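Local coordinates for tudor domain-containing protein 1 (Mus musculus, PDB 4B9W) that helps silence transposable elements in the male germline through the piRNA pathway, recruiting arginine-methylated Piwi proteins, here through its third extended Tudor domain, at residues Q130-V134 / N170-L176. Residues are numbered along the deposited sequence; the frame is centred on the assembly and turned at random.
Sequences QCWLV and NGVGVEL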
ATOM      1  N   GLN A 130      -9.403  -9.902  -2.720  1.00 12.64           N
ATOM      2  CA  GLN A 130      -8.070 -10.106  -2.127  1.00 12.98           C
ATOM      3  C   GLN A 130      -8.069 -11.391  -1.321  1.00 12.40           C
ATOM      4  O   GLN A 130      -8.994 -11.611  -0.546  1.00 12.04           O
ATOM      5  CB  GLN A 130      -7.653  -8.938  -1.216  1.00 13.22           C
ATOM      6  CG  GLN A 130      -6.229  -9.087  -0.707  1.00 13.93           C
ATOM      7  CD  GLN A 130      -5.784  -7.928   0.170  1.00 14.63           C
ATOM      8  OE1 GLN A 130      -6.596  -7.103   0.594  1.00 14.94           O
ATOM      9  NE2 GLN A 130      -4.492  -7.875   0.461  1.00 14.95           N
ATOM     10  N   CYS A 131      -7.040 -12.222  -1.508  1.00 11.94           N
ATOM     11  CA  CYS A 131      -6.896 -13.479  -0.802  1.00 11.91           C
ATOM     12  C   CYS A 131      -5.528 -13.588  -0.157  1.00 11.85           C
ATOM     13  O   CYS A 131      -4.661 -12.793  -0.427  1.00 11.67           O
ATOM     14  CB  CYS A 131      -7.063 -14.668  -1.736  1.00 11.65           C
ATOM     15  SG  CYS A 131      -8.608 -14.678  -2.646  1.00 11.38           S
ATOM     16  N   TRP A 132      -5.382 -14.559   0.737  1.00 12.20           N
ATOM     17  CA  TRP A 132      -4.066 -15.000   1.236  1.00 12.88           C
ATOM     18  C   TRP A 132      -4.175 -16.447   1.523  1.00 12.62           C
ATOM     19  O   TRP A 132      -5.247 -16.913   1.792  1.00 12.34           O
ATOM     20  CB  TRP A 132      -3.638 -14.248   2.485  1.00 13.28           C
ATOM     21  CG  TRP A 132      -4.689 -14.121   3.550  1.00 14.00           C
ATOM     22  CD1 TRP A 132      -4.939 -14.977   4.629  1.00 14.17           C
ATOM     23  CD2 TRP A 132      -5.656 -13.032   3.690  1.00 14.82           C
ATOM     24  NE1 TRP A 132      -5.979 -14.493   5.392  1.00 14.79           N
ATOM     25  CE2 TRP A 132      -6.452 -13.337   4.873  1.00 14.79           C
ATOM     26  CE3 TRP A 132      -5.929 -11.866   2.968  1.00 15.54           C
ATOM     27  CZ2 TRP A 132      -7.477 -12.513   5.291  1.00 16.15           C
ATOM     28  CZ3 TRP A 132      -6.962 -11.029   3.409  1.00 16.42           C
ATOM     29  CH2 TRP A 132      -7.718 -11.349   4.543  1.00 16.42           C
ATOM     30  N   LEU A 133      -3.084 -17.193   1.437  1.00 13.69           N
ATOM     31  CA  LEU A 133      -3.119 -18.610   1.789  1.00 14.30           C
ATOM     32  C   LEU A 133      -3.115 -18.719   3.308  1.00 14.79           C
ATOM     33  O   LEU A 133      -2.420 -17.980   3.973  1.00 14.34           O
ATOM     34  CB  LEU A 133      -1.904 -19.364   1.231  1.00 14.87           C
ATOM     35  CG  LEU A 133      -1.807 -19.530  -0.296  1.00 15.07           C
ATOM     36  CD1 LEU A 133      -0.560 -20.335  -0.633  1.00 14.62           C
ATOM     37  CD2 LEU A 133      -3.040 -20.193  -0.864  1.00 14.63           C
ATOM     38  N   VAL A 134      -3.904 -19.628   3.864  1.00 15.76           N
ATOM     39  CA  VAL A 134      -3.898 -19.778   5.313  1.00 16.46           C
ATOM     40  C   VAL A 134      -2.781 -20.730   5.745  1.00 16.62           C
ATOM     41  O   VAL A 134      -2.252 -21.506   4.941  1.00 17.09           O
ATOM     42  CB  VAL A 134      -5.251 -20.243   5.864  1.00 16.22           C
ATOM     43  CG1 VAL A 134      -6.307 -19.176   5.598  1.00 16.10           C
ATOM     44  CG2 VAL A 134      -5.630 -21.601   5.287  1.00 15.51           C
ATOM     45  N   ASN A 170     -11.348  -6.717   4.712  1.00 35.63           N
ATOM     46  CA  ASN A 170     -10.496  -6.425   3.546  1.00 36.40           C
ATOM     47  C   ASN A 170     -10.213  -7.610   2.571  1.00 32.92           C
ATOM     48  O   ASN A 170      -9.544  -7.416   1.553  1.00 33.54           O
ATOM     49  CB  ASN A 170      -9.175  -5.763   4.016  1.00 36.77           C
ATOM     50  CG  ASN A 170      -8.175  -6.759   4.585  1.00 38.04           C
ATOM     51  OD1 ASN A 170      -8.113  -7.917   4.171  1.00 41.02           O
ATOM     52  ND2 ASN A 170      -7.361  -6.299   5.523  1.00 39.40           N
ATOM     53  N   GLY A 171     -10.699  -8.819   2.873  1.00 29.20           N
ATOM     54  CA  GLY A 171     -10.453  -9.987   2.000  1.00 25.84           C
ATOM     55  C   GLY A 171     -10.723 -11.347   2.619  1.00 22.75           C
ATOM     56  O   GLY A 171     -11.436 -11.436   3.602  1.00 22.68           O
ATOM     57  N   VAL A 172     -10.160 -12.405   2.028  1.00 19.54           N
ATOM     58  CA  VAL A 172     -10.365 -13.775   2.494  1.00 17.94           C
ATOM     59  C   VAL A 172      -9.083 -14.642   2.540  1.00 17.38           C
ATOM     60  O   VAL A 172      -8.265 -14.631   1.611  1.00 16.00           O
ATOM     61  CB  VAL A 172     -11.457 -14.502   1.649  1.00 17.53           C
ATOM     62  CG1 VAL A 172     -12.736 -13.679   1.574  1.00 17.65           C
ATOM     63  CG2 VAL A 172     -10.973 -14.825   0.249  1.00 17.23           C
ATOM     64  N   GLY A 173      -8.924 -15.389   3.639  1.00 17.34           N
ATOM     65  CA  GLY A 173      -7.880 -16.403   3.773  1.00 16.31           C
ATOM     66  C   GLY A 173      -8.404 -17.717   3.201  1.00 15.90           C
ATOM     67  O   GLY A 173      -9.474 -18.185   3.589  1.00 16.41           O
ATOM     68  N   VAL A 174      -7.665 -18.309   2.272  1.00 14.88           N
ATOM     69  CA  VAL A 174      -8.128 -19.501   1.555  1.00 14.22           C
ATOM     70  C   VAL A 174      -7.118 -20.628   1.610  1.00 14.58           C
ATOM     71  O   VAL A 174      -5.914 -20.407   1.787  1.00 13.84           O
ATOM     72  CB  VAL A 174      -8.399 -19.215   0.056  1.00 13.89           C
ATOM     73  CG1 VAL A 174      -9.535 -18.215  -0.106  1.00 12.81           C
ATOM     74  CG2 VAL A 174      -7.121 -18.725  -0.631  1.00 13.49           C
ATOM     75  N   GLU A 175      -7.642 -21.844   1.480  1.00 15.70           N
ATOM     76  CA  GLU A 175      -6.862 -23.023   1.166  1.00 16.23           C
ATOM     77  C   GLU A 175      -7.129 -23.303  -0.312  1.00 15.91           C
ATOM     78  O   GLU A 175      -8.299 -23.333  -0.744  1.00 15.51           O
ATOM     79  CB  GLU A 175      -7.336 -24.177   2.058  1.00 18.91           C
ATOM     80  CG  GLU A 175      -6.571 -25.477   1.928  1.00 21.35           C
ATOM     81  CD  GLU A 175      -7.411 -26.682   2.365  1.00 24.28           C
ATOM     82  OE1 GLU A 175      -8.496 -26.959   1.760  1.00 26.48           O
ATOM     83  OE2 GLU A 175      -6.976 -27.366   3.312  1.00 26.63           O
ATOM     84  N   LEU A 176      -6.054 -23.455  -1.087  1.00 15.21           N
ATOM     85  CA  LEU A 176      -6.111 -23.638  -2.549  1.00 14.27           C
ATOM     86  C   LEU A 176      -5.671 -25.051  -2.912  1.00 14.25           C
ATOM     87  O   LEU A 176      -4.608 -25.519  -2.469  1.00 13.05           O
ATOM     88  CB  LEU A 176      -5.177 -22.662  -3.267  1.00 13.78           C
ATOM     89  CG  LEU A 176      -5.566 -21.192  -3.450  1.00 13.85           C
ATOM     90  CD1 LEU A 176      -4.597 -20.527  -4.422  1.00 13.59           C
ATOM     91  CD2 LEU A 176      -6.994 -21.033  -3.954  1.00 13.58           C
TER
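W132 sits in the middle of a parallel ladder of four backbone hydrogen bonds. W132 N donates to V172 O at 3.0 Å, and W132 O accepts from V174 N at 2.8 Å. Q130 O takes V172 N at one end of the ladder. At the other, V134 N donates to V174 O. CA-H groups share two of these acceptors. C131 CA lies 3.0 Å from the V172 O that W132 N uses, and L133 CA-H meets the V174 O that takes V134 N.

The W132 indole lies flat against the backbone of 172-173. Its CG sits between the backbone N and the carbonyl carbon (chi1 47°), which folds the ring back over the neighbouring strand. G173 CA makes a CH-pi contact 3.4 Å from the centroid of the five-membered ring. V134 CG1 packs on the G173 carbonyl carbon at 3.5 Å. The amide of N170 stands at 80° to the indole, with OD1 at the ring edge, 3.4 Å from CZ3. W132 NE1 is hydrogen-bonded to E166 OE2 on strand 160-168.

Apolar contacts fill the face of C131 and V172. C131 SG meets V172 CG2 at 3.7 Å. Further along, the L133 and L176 side chains cross at about a right angle, with L133 CD2 against L176 CG; F151 of helix 145-155 touches both leucines.

The pairing joins strand 129-133, which also bonds to strand 31-36, to the C-terminal part of the mixed sheet. This sheet belongs to the SN-like part of an extended Tudor domain, beside the Tudor barrel. The backbone bonds set the register. V172 O and G173 N and CA back one face of the indole, and the bond to E166 helps fix its rotation. C131 and V172 pack on the opposite face of the sheet.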